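Local coordinates for protein glyceraldehyde-3-phosphate dehydrogenase (Sulfolobus solfataricus, PDB 1B7G) that oxidises and phosphorylates D-glyceraldehyde 3-phosphate in glycolysis, using NADP in preference to NAD as cofactor, at residues Lys22-Lys27 and Ala311-Met316; Ala187-His192 and Ala207-Ile212; Val247-Lys252 and Met279-Ser284. The protein carries 1 engineered substitution. All coordinates share one frame; numbering follows the deposited sequence.

Overall arrangement
The three contacts are spread over both domains. Contact 1 ties the start of strand 26-32, in the parallel sheet of the nucleotide-binding domain, to helix 304-315; the residues of contacts 2 and 3 all lie between its two segments. Those two contacts share the mixed sheet of the C-terminal domain, contact 2 on strand 205-213 and contact 3 between strands 246-249 and 278-288, with centres about 25 Å apart. Contact 2 holds H192 of the phosphate site, while the M279 side chain of contact 3 is about 8 Å from that of catalytic H219. Contact 1 lies about 34 Å from contact 2, centre to centre, across the middle of the chain.

Contact 1. Residues Lys22-Lys27 and Ala311-Met316; sequences KQPDMK and AIRASM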
loop_
_atom_site.group_PDB
_atom_site.type_symbol
_atom_site.label_atom_id
_atom_site.label_comp_id
_atom_site.label_asym_id
_atom_site.label_seq_id
_atom_site.Cartn_x
_atom_site.Cartn_y
_atom_site.Cartn_z
ATOM N N LYS A 22 -0.894 -15.190 -13.818
ATOM C CA LYS A 22 0.436 -14.964 -14.348
ATOM C C LYS A 22 1.186 -16.229 -14.724
ATOM O O LYS A 22 2.282 -16.104 -15.290
ATOM C CB LYS A 22 1.277 -14.136 -13.360
ATOM C CG LYS A 22 0.654 -12.765 -13.106
ATOM C CD LYS A 22 1.576 -11.971 -12.176
ATOM C CE LYS A 22 1.095 -10.529 -12.050
ATOM N NZ LYS A 22 2.072 -9.744 -11.252
ATOM N N GLN A 23 0.696 -17.420 -14.441
ATOM C CA GLN A 23 1.475 -18.623 -14.774
ATOM C C GLN A 23 1.241 -18.984 -16.253
ATOM O O GLN A 23 0.094 -18.911 -16.699
ATOM C CB GLN A 23 1.036 -19.773 -13.889
ATOM C CG GLN A 23 1.383 -19.639 -12.402
ATOM C CD GLN A 23 2.731 -19.054 -12.119
ATOM O OE1 GLN A 23 3.783 -19.670 -12.329
ATOM N NE2 GLN A 23 2.751 -17.780 -11.670
ATOM N N PRO A 24 2.264 -19.418 -16.954
ATOM C CA PRO A 24 2.124 -19.829 -18.355
ATOM C C PRO A 24 1.380 -21.135 -18.524
ATOM O O PRO A 24 0.823 -21.398 -19.611
ATOM C CB PRO A 24 3.560 -19.980 -18.840
ATOM C CG PRO A 24 4.330 -20.291 -17.600
ATOM C CD PRO A 24 3.659 -19.498 -16.498
ATOM N N ASP A 25 1.363 -21.997 -17.512
ATOM C CA ASP A 25 0.770 -23.325 -17.635
ATOM C C ASP A 25 -0.485 -23.516 -16.857
ATOM O O ASP A 25 -0.966 -24.640 -16.592
ATOM C CB ASP A 25 1.816 -24.396 -17.211
ATOM C CG ASP A 25 2.297 -24.172 -15.769
ATOM O OD1 ASP A 25 2.229 -23.040 -15.256
ATOM O OD2 ASP A 25 2.773 -25.136 -15.157
ATOM N N MET A 26 -1.073 -22.406 -16.379
ATOM C CA MET A 26 -2.309 -22.518 -15.636
ATOM C C MET A 26 -3.348 -21.532 -16.165
ATOM O O MET A 26 -2.982 -20.457 -16.635
ATOM C CB MET A 26 -2.016 -22.151 -14.149
ATOM C CG MET A 26 -0.994 -23.046 -13.493
ATOM S SD MET A 26 -0.896 -22.764 -11.680
ATOM C CE MET A 26 0.517 -23.755 -11.292
ATOM N N LYS A 27 -4.607 -21.817 -15.923
ATOM C CA LYS A 27 -5.635 -20.820 -16.237
ATOM C C LYS A 27 -6.593 -20.763 -15.048
ATOM O O LYS A 27 -7.006 -21.796 -14.527
ATOM C CB LYS A 27 -6.345 -21.067 -17.554
ATOM C CG LYS A 27 -7.619 -21.853 -17.606
ATOM C CD LYS A 27 -7.914 -22.324 -19.033
ATOM C CE LYS A 27 -9.355 -22.762 -19.214
ATOM N NZ LYS A 27 -9.566 -23.493 -20.499
ATOM N N ALA A 311 2.816 -25.783 -5.054
ATOM C CA ALA A 311 2.047 -26.875 -4.541
ATOM C C ALA A 311 1.149 -27.434 -5.670
ATOM O O ALA A 311 0.930 -28.648 -5.708
ATOM C CB ALA A 311 1.212 -26.545 -3.316
ATOM N N ILE A 312 0.570 -26.547 -6.469
ATOM C CA ILE A 312 -0.245 -27.011 -7.601
ATOM C C ILE A 312 0.625 -27.901 -8.488
ATOM O O ILE A 312 0.266 -29.015 -8.816
ATOM C CB ILE A 312 -0.791 -25.835 -8.425
ATOM C CG1 ILE A 312 -1.922 -25.135 -7.656
ATOM C CG2 ILE A 312 -1.292 -26.313 -9.781
ATOM C CD1 ILE A 312 -2.212 -23.704 -8.078
ATOM N N ARG A 313 1.821 -27.443 -8.809
ATOM C CA ARG A 313 2.713 -28.210 -9.667
ATOM C C ARG A 313 3.120 -29.527 -9.055
ATOM O O ARG A 313 3.121 -30.541 -9.780
ATOM C CB ARG A 313 3.919 -27.359 -10.086
ATOM C CG ARG A 313 3.489 -26.146 -10.880
ATOM C CD ARG A 313 4.429 -25.853 -12.052
ATOM N NE ARG A 313 3.999 -24.631 -12.747
ATOM C CZ ARG A 313 4.302 -23.396 -12.364
ATOM N NH1 ARG A 313 5.066 -23.154 -11.279
ATOM N NH2 ARG A 313 3.814 -22.406 -13.104
ATOM N N ALA A 314 3.406 -29.582 -7.733
ATOM C CA ALA A 314 3.736 -30.829 -7.091
ATOM C C ALA A 314 2.587 -31.838 -7.133
ATOM O O ALA A 314 2.713 -32.980 -7.568
ATOM C CB ALA A 314 4.124 -30.620 -5.626
ATOM N N SER A 315 1.429 -31.426 -6.644
ATOM C CA SER A 315 0.249 -32.251 -6.607
ATOM C C SER A 315 -0.060 -32.862 -7.993
ATOM O O SER A 315 -0.381 -34.041 -8.075
ATOM C CB SER A 315 -0.950 -31.397 -6.214
ATOM O OG SER A 315 -2.126 -32.102 -5.976
ATOM N N MET A 316 0.014 -32.029 -9.031
ATOM C CA MET A 316 -0.348 -32.472 -10.384
ATOM C C MET A 316 0.840 -33.027 -11.144
ATOM O O MET A 316 0.719 -33.302 -12.335
ATOM C CB MET A 316 -0.920 -31.309 -11.183
ATOM C CG MET A 316 -2.101 -30.601 -10.564
ATOM S SD MET A 316 -3.555 -31.656 -10.436
ATOM C CE MET A 316 -4.008 -31.734 -12.176
#
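The guanidinium of R313 has CE of M26 over one face, 3.7 Å above its plane and offset toward the rim, while its edge is taken by D25 and Q23. The contact fastens helix 304-315, the penultimate helix of the chain, to the loop after helix 11-21 and the start of strand 26-32 of the Rossmann-type domain. R313 grips D25 side-on: its NE reaches D25 OD2 at 2.8 Å and its NH2 reaches D25 OD1 at 2.7 Å, nearly straight at 177°. Both oxygens are met syn, and carboxylate and guanidinium are nearly coplanar. NH2 also donates to OE1 of Q23, on a lone pair in the amide's carbonyl plane, although the Q23 amide and R313 guanidinium planes are 56° apart. NH1 turns instead to T328 and S324, so the group is held from several directions, which probably fixes its rotation. A leucine in place of R313 would probably leave the D25 carboxylate without its counter-charge and the Q23 oxygen without this donor. M26 and I312 meet tip to tip. M26, extended beyond CG (chi2 -170°), sets its CE 3.5 Å from CG2 of I312, a tight approach, with SD 3.9 Å from CD1 of I312.

Contact 2. Residues Ala187-His192 and Ala207-Ile212; sequences ATVPSH and ATMAVI. With SO4 (sulfate ion), chain F.
S191 and T208 face each other through their hydroxyls, OG to OG1 at 2.8 Å, a hydrogen bond in which either could be the donor. Each hydroxyl is set between its own backbone N and carbonyl carbon (chi1 55° and 53°), which brings the two oxygens together between the loop and the strand. The same residues are joined through the backbone: S191 N donates to T208 O at 2.7 Å. T208 is therefore held at both its carbonyl and its hydroxyl by one loop residue. CB of S191 rests 4.0 Å from CB of A210.

On the more exposed flank, V189 and M209 run across one another at a slant. The touching branch of V189 is CG2, pressed tightly against CG of M209 at 3.4 Å, with SD slightly farther off. P190, which follows a cis peptide bond, turns the loop between the two pairs and lays its CB 3.4 Å from T208 O. Farther along, a water links loop and strand by donating to T188 O and accepting from A210 N.

H192 leads off away from the strand. H192 N donates to sulfate O3 at 2.7 Å, and the same oxygen lies at the edge of the imidazole, near its plane. ND1 is tied to D196, while S191 OG has a further partner in H193 ND1.

The arrangement belongs to the phosphate-binding corner of the GAPDH catalytic domain: the loop before helix 193-198 is anchored on strand 205-213, with H192 in the inorganic phosphate site. The sulfate, probably from the crystallisation liquor, is consistent with an anion-binding role for this loop.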
loop_
_atom_site.group_PDB
_atom_site.type_symbol
_atom_site.label_atom_id
_atom_site.label_comp_id
_atom_site.label_asym_id
_atom_site.label_seq_id
_atom_site.Cartn_x
_atom_site.Cartn_y
_atom_site.Cartn_z
ATOM N N ALA A 187 -0.487 -18.195 25.579
ATOM C CA ALA A 187 0.461 -18.116 26.706
ATOM C C ALA A 187 1.191 -19.425 26.931
ATOM O O ALA A 187 2.224 -19.394 27.604
ATOM C CB ALA A 187 -0.246 -17.634 27.948
ATOM N N THR A 188 0.733 -20.539 26.387
ATOM C CA THR A 188 1.406 -21.835 26.597
ATOM C C THR A 188 2.544 -22.023 25.630
ATOM O O THR A 188 2.626 -21.360 24.587
ATOM C CB THR A 188 0.362 -22.971 26.468
ATOM O OG1 THR A 188 -0.334 -22.754 25.246
ATOM C CG2 THR A 188 -0.680 -22.914 27.576
ATOM N N VAL A 189 3.568 -22.782 25.926
ATOM C CA VAL A 189 4.726 -22.984 25.060
ATOM C C VAL A 189 4.763 -24.490 24.778
ATOM O O VAL A 189 4.543 -25.193 25.750
ATOM C CB VAL A 189 6.053 -22.587 25.718
ATOM C CG1 VAL A 189 7.264 -23.018 24.887
ATOM C CG2 VAL A 189 6.104 -21.092 25.993
ATOM N N PRO A 190 4.985 -24.882 23.540
ATOM C CA PRO A 190 5.192 -24.014 22.414
ATOM C C PRO A 190 3.932 -23.576 21.686
ATOM O O PRO A 190 2.824 -24.080 21.891
ATOM C CB PRO A 190 6.021 -24.947 21.485
ATOM C CG PRO A 190 5.353 -26.253 21.662
ATOM C CD PRO A 190 5.006 -26.332 23.138
ATOM N N SER A 191 4.069 -22.518 20.859
ATOM C CA SER A 191 2.909 -22.175 19.997
ATOM C C SER A 191 2.838 -23.254 18.895
ATOM O O SER A 191 3.749 -24.060 18.753
ATOM C CB SER A 191 3.120 -20.809 19.384
ATOM O OG SER A 191 4.355 -20.752 18.683
ATOM N N HIS A 192 1.835 -23.226 18.027
ATOM C CA HIS A 192 1.593 -24.232 17.027
ATOM C C HIS A 192 2.679 -24.286 15.951
ATOM O O HIS A 192 2.727 -25.279 15.236
ATOM C CB HIS A 192 0.207 -24.023 16.376
ATOM C CG HIS A 192 0.135 -22.871 15.422
ATOM N ND1 HIS A 192 0.548 -23.007 14.105
ATOM C CD2 HIS A 192 -0.278 -21.582 15.550
ATOM C CE1 HIS A 192 0.439 -21.856 13.476
ATOM N NE2 HIS A 192 -0.095 -20.987 14.302
ATOM N N ALA A 207 11.240 -25.327 19.274
ATOM C CA ALA A 207 10.208 -24.855 20.178
ATOM C C ALA A 207 9.990 -23.383 19.869
ATOM O O ALA A 207 10.915 -22.634 19.549
ATOM C CB ALA A 207 10.556 -25.160 21.653
ATOM N N THR A 208 8.752 -22.938 19.922
ATOM C CA THR A 208 8.435 -21.566 19.557
ATOM C C THR A 208 7.440 -20.953 20.552
ATOM O O THR A 208 6.622 -21.668 21.107
ATOM C CB THR A 208 7.723 -21.496 18.186
ATOM O OG1 THR A 208 6.601 -22.368 18.221
ATOM C CG2 THR A 208 8.651 -21.860 17.030
ATOM N N MET A 209 7.589 -19.643 20.716
ATOM C CA MET A 209 6.566 -18.914 21.477
ATOM C C MET A 209 6.065 -17.764 20.606
ATOM O O MET A 209 6.863 -17.228 19.828
ATOM C CB MET A 209 7.205 -18.288 22.721
ATOM C CG MET A 209 7.755 -19.184 23.785
ATOM S SD MET A 209 8.666 -18.350 25.096
ATOM C CE MET A 209 10.358 -18.637 24.625
ATOM N N ALA A 210 4.827 -17.320 20.796
ATOM C CA ALA A 210 4.313 -16.247 19.959
ATOM C C ALA A 210 3.466 -15.263 20.833
ATOM O O ALA A 210 2.786 -15.702 21.735
ATOM C CB ALA A 210 3.355 -16.831 18.922
ATOM N N VAL A 211 3.455 -14.033 20.361
ATOM C CA VAL A 211 2.724 -12.948 20.960
ATOM C C VAL A 211 2.147 -12.043 19.842
ATOM O O VAL A 211 2.815 -11.936 18.810
ATOM C CB VAL A 211 3.637 -12.102 21.863
ATOM C CG1 VAL A 211 4.771 -11.467 21.068
ATOM C CG2 VAL A 211 2.822 -10.987 22.535
ATOM N N ILE A 212 1.012 -11.464 20.103
ATOM C CA ILE A 212 0.338 -10.496 19.218
ATOM C C ILE A 212 0.665 -9.074 19.681
ATOM O O ILE A 212 0.609 -8.772 20.870
ATOM C CB ILE A 212 -1.162 -10.729 19.164
ATOM C CG1 ILE A 212 -1.579 -11.974 18.369
ATOM C CG2 ILE A 212 -1.974 -9.511 18.610
ATOM C CD1 ILE A 212 -3.053 -12.371 18.633
HETATM S S SO4 F . -1.706 -22.289 19.248
HETATM O O1 SO4 F . -2.656 -22.402 18.080
HETATM O O2 SO4 F . -2.265 -21.242 20.188
HETATM O O3 SO4 F . -0.347 -21.833 18.765
HETATM O O4 SO4 F . -1.644 -23.598 19.966
HETATM O O HOH W 1 3.437 -19.043 22.738
#

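Contact 3. Residues Val247-Lys252 and Met279-Ser284; sequences VLISSK and MIFSDS
I249 lies alongside F281, both side chains pointing the same way, with the isoleucine CB over one face of the ring and its CG2 3.8 Å from CE2 of F281. The other branch of I249, bent at chi2 (-59°), carries CD1 to CB of M279 at 3.9 Å; next along, V247 CG2 packs beside M279 CG. These residues share one face of the sheet. On the other, L248 slants across I280, its CD2 3.8 Å from CB of I280.

The backbone sets these pairs in register. I280 N donates to V247 O at 2.9 Å; I249 N returns a bond to I280 O, and S282 N reaches I249 O. This alternation marks parallel pairing, here between the two strands of a beta-alpha-beta unit. Its connecting helix 258-267 covers the face of I249, M279 and F281 through L261, while L237 and L240 of helix 233-241 meet L248 and I280 on the reverse side.

Beyond I249 and F281, where the regular pairing stops, polar groups take over. S251 OG donates to D283 OD2 at 2.8 Å, on the syn side but 33° out of the carboxylate plane, and a water bridges S251 N to D283 OD1. A second water spans I249 O and D283 N. S250 OG accepts from K252 N in an ST turn and is also bonded to OXT of the C-terminal I340.

The chemistry thus changes along the pair, from an apolar layer between helices to an exposed end where the D283 carboxylate, with a serine hydroxyl on one oxygen and a water on the other, is likely to remain charged.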
loop_
_atom_site.group_PDB
_atom_site.type_symbol
_atom_site.label_atom_id
_atom_site.label_comp_id
_atom_site.label_asym_id
_atom_site.label_seq_id
_atom_site.Cartn_x
_atom_site.Cartn_y
_atom_site.Cartn_z
ATOM N N VAL A 247 15.143 -12.334 1.317
ATOM C CA VAL A 247 15.892 -11.124 0.946
ATOM C C VAL A 247 16.634 -10.609 2.201
ATOM O O VAL A 247 16.234 -10.923 3.321
ATOM C CB VAL A 247 15.045 -10.007 0.354
ATOM C CG1 VAL A 247 14.553 -10.368 -1.049
ATOM C CG2 VAL A 247 13.859 -9.621 1.235
ATOM N N LEU A 248 17.632 -9.788 2.005
ATOM C CA LEU A 248 18.401 -9.224 3.110
ATOM C C LEU A 248 18.051 -7.726 3.173
ATOM O O LEU A 248 17.747 -7.126 2.132
ATOM C CB LEU A 248 19.904 -9.411 2.954
ATOM C CG LEU A 248 20.425 -10.847 3.117
ATOM C CD1 LEU A 248 21.923 -10.922 2.898
ATOM C CD2 LEU A 248 20.098 -11.412 4.507
ATOM N N ILE A 249 17.992 -7.226 4.390
ATOM C CA ILE A 249 17.721 -5.793 4.640
ATOM C C ILE A 249 18.959 -5.218 5.345
ATOM O O ILE A 249 19.273 -5.644 6.478
ATOM C CB ILE A 249 16.545 -5.644 5.622
ATOM C CG1 ILE A 249 15.312 -6.401 5.195
ATOM C CG2 ILE A 249 16.246 -4.161 5.914
ATOM C CD1 ILE A 249 14.657 -6.109 3.880
ATOM N N SER A 250 19.673 -4.338 4.700
ATOM C CA SER A 250 20.859 -3.694 5.233
ATOM C C SER A 250 20.469 -2.545 6.164
ATOM O O SER A 250 19.303 -2.193 6.273
ATOM C CB SER A 250 21.731 -3.156 4.084
ATOM O OG SER A 250 21.242 -1.919 3.577
ATOM N N SER A 251 21.467 -1.899 6.763
ATOM C CA SER A 251 21.167 -0.708 7.589
ATOM C C SER A 251 21.720 0.520 6.881
ATOM O O SER A 251 22.016 1.533 7.492
ATOM C CB SER A 251 21.887 -0.907 8.945
ATOM O OG SER A 251 23.264 -1.115 8.666
ATOM N N LYS A 252 21.919 0.429 5.572
ATOM C CA LYS A 252 22.517 1.513 4.801
ATOM C C LYS A 252 21.567 2.646 4.454
ATOM O O LYS A 252 21.968 3.803 4.323
ATOM C CB LYS A 252 23.094 0.893 3.519
ATOM C CG LYS A 252 23.874 1.833 2.621
ATOM C CD LYS A 252 24.702 1.016 1.624
ATOM C CE LYS A 252 25.613 1.910 0.809
ATOM N NZ LYS A 252 26.243 1.170 -0.330
ATOM N N MET A 279 12.322 -11.413 5.064
ATOM C CA MET A 279 13.162 -10.234 5.114
ATOM C C MET A 279 14.156 -10.288 6.284
ATOM O O MET A 279 13.774 -9.970 7.422
ATOM C CB MET A 279 12.318 -8.954 5.240
ATOM C CG MET A 279 11.540 -8.567 3.992
ATOM S SD MET A 279 10.058 -7.600 4.351
ATOM C CE MET A 279 8.859 -8.828 4.663
ATOM N N ILE A 280 15.361 -10.801 6.049
ATOM C CA ILE A 280 16.327 -10.967 7.134
ATOM C C ILE A 280 17.147 -9.697 7.319
ATOM O O ILE A 280 17.710 -9.159 6.366
ATOM C CB ILE A 280 17.282 -12.147 6.888
ATOM C CG1 ILE A 280 16.494 -13.460 6.855
ATOM C CG2 ILE A 280 18.380 -12.185 7.967
ATOM C CD1 ILE A 280 17.289 -14.685 6.502
ATOM N N PHE A 281 17.174 -9.209 8.559
ATOM C CA PHE A 281 17.985 -8.033 8.891
ATOM C C PHE A 281 19.446 -8.427 8.955
ATOM O O PHE A 281 19.851 -9.210 9.823
ATOM C CB PHE A 281 17.498 -7.423 10.235
ATOM C CG PHE A 281 16.141 -6.775 10.008
ATOM C CD1 PHE A 281 14.980 -7.520 10.069
ATOM C CD2 PHE A 281 16.085 -5.426 9.678
ATOM C CE1 PHE A 281 13.765 -6.918 9.859
ATOM C CE2 PHE A 281 14.855 -4.814 9.443
ATOM C CZ PHE A 281 13.714 -5.574 9.523
ATOM N N SER A 282 20.218 -8.004 7.952
ATOM C CA SER A 282 21.597 -8.402 7.805
ATOM C C SER A 282 22.527 -7.996 8.930
ATOM O O SER A 282 23.374 -8.844 9.299
ATOM C CB SER A 282 22.194 -7.954 6.450
ATOM O OG SER A 282 22.430 -6.572 6.412
ATOM N N ASP A 283 22.243 -6.937 9.666
ATOM C CA ASP A 283 23.015 -6.602 10.857
ATOM C C ASP A 283 22.649 -7.517 12.020
ATOM O O ASP A 283 23.420 -7.539 12.983
ATOM C CB ASP A 283 22.720 -5.150 11.290
ATOM C CG ASP A 283 23.452 -4.122 10.468
ATOM O OD1 ASP A 283 24.121 -4.475 9.475
ATOM O OD2 ASP A 283 23.373 -2.918 10.800
ATOM N N SER A 284 21.542 -8.246 11.924
ATOM C CA SER A 284 21.083 -9.147 12.936
ATOM C C SER A 284 21.871 -10.532 12.930
ATOM O O SER A 284 21.794 -11.222 13.927
ATOM C CB SER A 284 19.603 -9.444 12.906
ATOM O OG SER A 284 19.234 -10.436 11.984
HETATM O O HOH W 2 20.065 -4.957 9.072
HETATM O O HOH W 3 23.953 -3.303 6.731
#